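Local coordinates for uncharacterized protein HI_0666 (Haemophilus influenzae, PDB 7CZO) that is of unknown detailed function but probably forms the N-terminal domain of a HipA toxin, in a HipBA toxin-antitoxin system with an unusual three-component regulatory mechanism, at residues V5-V10 with I17-E22. Sequence-based numbering, arbitrary orientation.
Sequences VRSGKV and IGLLRE
The hydroxyl oxygen OG of S7 is gripped by two groups: NE of R21 gives it a hydrogen bond of 3.0 Å across the strands, and OE2 of E103, further along the chain, bonds to it as well. With OG anti to the backbone N (chi1 -178°), the hydroxyl lies at the edge of the R21 guanidinium, in its plane. NH2 of R21 forms a salt bridge with E103, so that serine, arginine and glutamate make one polar cluster, which probably offsets the arginine's charge. On the same face K9 and L19 lie alongside each other with their chains pointing alike, CG of K9 lying 4.0 Å from CD2 of L19. On the opposite face V10 and L20 meet, CG2 of V10 lying 4.0 Å from CB of L20; Q100 of strand 98-102 touches both, and F85 of helix 82-91 touches L20. Backbone bonds join the two segments, among them E22 N to R6 O at 2.7 Å and the reciprocal pair between G8 and L20. At the far end V10 O accepts I17 N at 2.8 Å and, weakly, G18 N at 3.4 Å, while V10 CG1 meets I17 CG1 at 3.6 Å. Two residues thus face one, a classic beta bulge, set here in the antiparallel hairpin of strands 7-12 and 15-22, within the sheet of the HipA N-terminal domain.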
ATOM      1  N   VAL A   5      -8.529  -5.967  -9.362  1.00113.70           N
ATOM      2  CA  VAL A   5      -8.961  -6.027  -7.973  1.00115.53           C
ATOM      3  C   VAL A   5      -8.648  -4.656  -7.353  1.00111.49           C
ATOM      4  O   VAL A   5      -9.183  -3.632  -7.807  1.00108.06           O
ATOM      5  CB  VAL A   5      -8.346  -7.242  -7.171  1.00106.72           C
ATOM      6  CG1 VAL A   5      -9.360  -7.832  -6.190  1.00105.77           C
ATOM      7  CG2 VAL A   5      -7.842  -8.350  -8.091  1.00102.84           C
ATOM      8  N   ARG A   6      -7.725  -4.630  -6.396  1.00 98.25           N
ATOM      9  CA  ARG A   6      -7.732  -3.651  -5.316  1.00 83.95           C
ATOM     10  C   ARG A   6      -6.766  -2.463  -5.533  1.00 73.12           C
ATOM     11  O   ARG A   6      -5.594  -2.637  -5.864  1.00 70.69           O
ATOM     12  CB  ARG A   6      -7.391  -4.377  -4.014  1.00 91.46           C
ATOM     13  CG  ARG A   6      -8.391  -5.432  -3.579  1.00 92.26           C
ATOM     14  CD  ARG A   6      -9.608  -4.796  -2.911  1.00101.30           C
ATOM     15  NE  ARG A   6      -9.471  -4.693  -1.452  1.00115.51           N
ATOM     16  CZ  ARG A   6     -10.350  -4.092  -0.646  1.00109.48           C
ATOM     17  NH1 ARG A   6     -11.436  -3.526  -1.154  1.00109.33           N
ATOM     18  NH2 ARG A   6     -10.139  -4.045   0.668  1.00 98.45           N
ATOM     19  N   SER A   7      -7.274  -1.260  -5.313  1.00 61.83           N
ATOM     20  CA  SER A   7      -6.536  -0.053  -5.539  1.00 68.59           C
ATOM     21  C   SER A   7      -6.633   0.881  -4.299  1.00 67.69           C
ATOM     22  O   SER A   7      -7.686   0.975  -3.674  1.00 73.64           O
ATOM     23  CB  SER A   7      -7.099   0.621  -6.792  1.00 74.56           C
ATOM     24  OG  SER A   7      -6.382   1.806  -7.123  1.00 94.55           O
ATOM     25  N   GLY A   8      -5.536   1.571  -3.961  1.00 63.40           N
ATOM     26  CA  GLY A   8      -5.523   2.580  -2.890  1.00 54.36           C
ATOM     27  C   GLY A   8      -4.795   3.829  -3.338  1.00 54.08           C
ATOM     28  O   GLY A   8      -3.688   3.749  -3.867  1.00 64.61           O
ATOM     29  N   LYS A   9      -5.421   4.984  -3.183  1.00 53.16           N
ATOM     30  CA  LYS A   9      -4.730   6.254  -3.396  1.00 59.24           C
ATOM     31  C   LYS A   9      -3.778   6.470  -2.214  1.00 61.94           C
ATOM     32  O   LYS A   9      -4.129   6.230  -1.059  1.00 57.26           O
ATOM     33  CB  LYS A   9      -5.715   7.422  -3.443  1.00 66.39           C
ATOM     34  CG  LYS A   9      -6.285   7.800  -4.797  1.00 71.86           C
ATOM     35  CD  LYS A   9      -7.540   8.672  -4.602  1.00 79.07           C
ATOM     36  CE  LYS A   9      -7.615   9.885  -5.534  1.00 84.76           C
ATOM     37  NZ  LYS A   9      -7.888  11.180  -4.828  1.00 82.10           N
ATOM     38  N   VAL A  10      -2.584   6.957  -2.516  1.00 60.02           N
ATOM     39  CA  VAL A  10      -1.530   7.091  -1.538  1.00 55.63           C
ATOM     40  C   VAL A  10      -1.218   8.541  -1.325  1.00 53.25           C
ATOM     41  O   VAL A  10      -0.858   9.252  -2.263  1.00 53.40           O
ATOM     42  CB  VAL A  10      -0.267   6.373  -2.026  1.00 55.84           C
ATOM     43  CG1 VAL A  10       0.955   6.777  -1.201  1.00 51.20           C
ATOM     44  CG2 VAL A  10      -0.506   4.848  -1.998  1.00 55.01           C
ATOM     45  N   ILE A  17       0.179  11.338  -3.800  1.00 53.09           N
ATOM     46  CA  ILE A  17       1.423  11.117  -4.539  1.00 51.61           C
ATOM     47  C   ILE A  17       1.393   9.921  -5.512  1.00 52.08           C
ATOM     48  O   ILE A  17       2.300   9.801  -6.341  1.00 50.43           O
ATOM     49  CB  ILE A  17       2.616  10.925  -3.593  1.00 54.69           C
ATOM     50  CG1 ILE A  17       2.523   9.581  -2.888  1.00 60.91           C
ATOM     51  CG2 ILE A  17       2.664  12.022  -2.561  1.00 60.83           C
ATOM     52  CD1 ILE A  17       3.690   9.267  -1.976  1.00 60.93           C
ATOM     53  N   GLY A  18       0.402   9.024  -5.416  1.00 47.29           N
ATOM     54  CA  GLY A  18       0.389   7.843  -6.300  1.00 46.09           C
ATOM     55  C   GLY A  18      -0.603   6.755  -5.939  1.00 45.06           C
ATOM     56  O   GLY A  18      -1.506   6.989  -5.151  1.00 45.47           O
ATOM     57  N   LEU A  19      -0.404   5.545  -6.467  1.00 46.39           N
ATOM     58  CA  LEU A  19      -1.455   4.503  -6.428  1.00 50.68           C
ATOM     59  C   LEU A  19      -0.858   3.153  -6.115  1.00 52.21           C
ATOM     60  O   LEU A  19       0.112   2.758  -6.724  1.00 59.12           O
ATOM     61  CB  LEU A  19      -2.151   4.397  -7.783  1.00 53.30           C
ATOM     62  CG  LEU A  19      -2.901   5.643  -8.252  1.00 58.35           C
ATOM     63  CD1 LEU A  19      -3.081   5.607  -9.759  1.00 60.02           C
ATOM     64  CD2 LEU A  19      -4.244   5.738  -7.535  1.00 61.05           C
ATOM     65  N   LEU A  20      -1.425   2.431  -5.166  1.00 52.97           N
ATOM     66  CA  LEU A  20      -0.895   1.126  -4.830  1.00 53.21           C
ATOM     67  C   LEU A  20      -2.003   0.142  -5.160  1.00 55.10           C
ATOM     68  O   LEU A  20      -3.113   0.289  -4.639  1.00 54.33           O
ATOM     69  CB  LEU A  20      -0.536   1.095  -3.356  1.00 50.77           C
ATOM     70  CG  LEU A  20      -0.165  -0.266  -2.800  1.00 52.57           C
ATOM     71  CD1 LEU A  20       1.182  -0.727  -3.287  1.00 57.35           C
ATOM     72  CD2 LEU A  20      -0.170  -0.186  -1.287  1.00 60.61           C
ATOM     73  N   ARG A  21      -1.718  -0.829  -6.035  1.00 55.27           N
ATOM     74  CA  ARG A  21      -2.764  -1.712  -6.591  1.00 59.77           C
ATOM     75  C   ARG A  21      -2.323  -3.098  -6.377  1.00 57.23           C
ATOM     76  O   ARG A  21      -1.117  -3.351  -6.370  1.00 52.99           O
ATOM     77  CB  ARG A  21      -2.981  -1.521  -8.096  1.00 66.66           C
ATOM     78  CG  ARG A  21      -2.748  -0.099  -8.567  1.00 76.58           C
ATOM     79  CD  ARG A  21      -3.505   0.271  -9.819  1.00 84.02           C
ATOM     80  NE  ARG A  21      -4.647   1.138  -9.525  1.00 95.91           N
ATOM     81  CZ  ARG A  21      -5.430   1.684 -10.456  1.00100.93           C
ATOM     82  NH1 ARG A  21      -5.192   1.458 -11.752  1.00 86.47           N
ATOM     83  NH2 ARG A  21      -6.454   2.462 -10.088  1.00102.78           N
ATOM     84  N   GLU A  22      -3.293  -3.992  -6.165  1.00 60.11           N
ATOM     85  CA  GLU A  22      -3.037  -5.440  -6.154  1.00 61.06           C
ATOM     86  C   GLU A  22      -3.878  -6.138  -7.215  1.00 64.73           C
ATOM     87  O   GLU A  22      -5.020  -5.726  -7.513  1.00 56.41           O
ATOM     88  CB  GLU A  22      -3.350  -6.054  -4.821  1.00 62.40           C
ATOM     89  CG  GLU A  22      -2.941  -7.509  -4.718  1.00 68.58           C
ATOM     90  CD  GLU A  22      -3.593  -8.237  -3.552  1.00 78.98           C
ATOM     91  OE1 GLU A  22      -4.604  -7.733  -2.992  1.00 74.71           O
ATOM     92  OE2 GLU A  22      -3.099  -9.340  -3.215  1.00 88.02           O
TER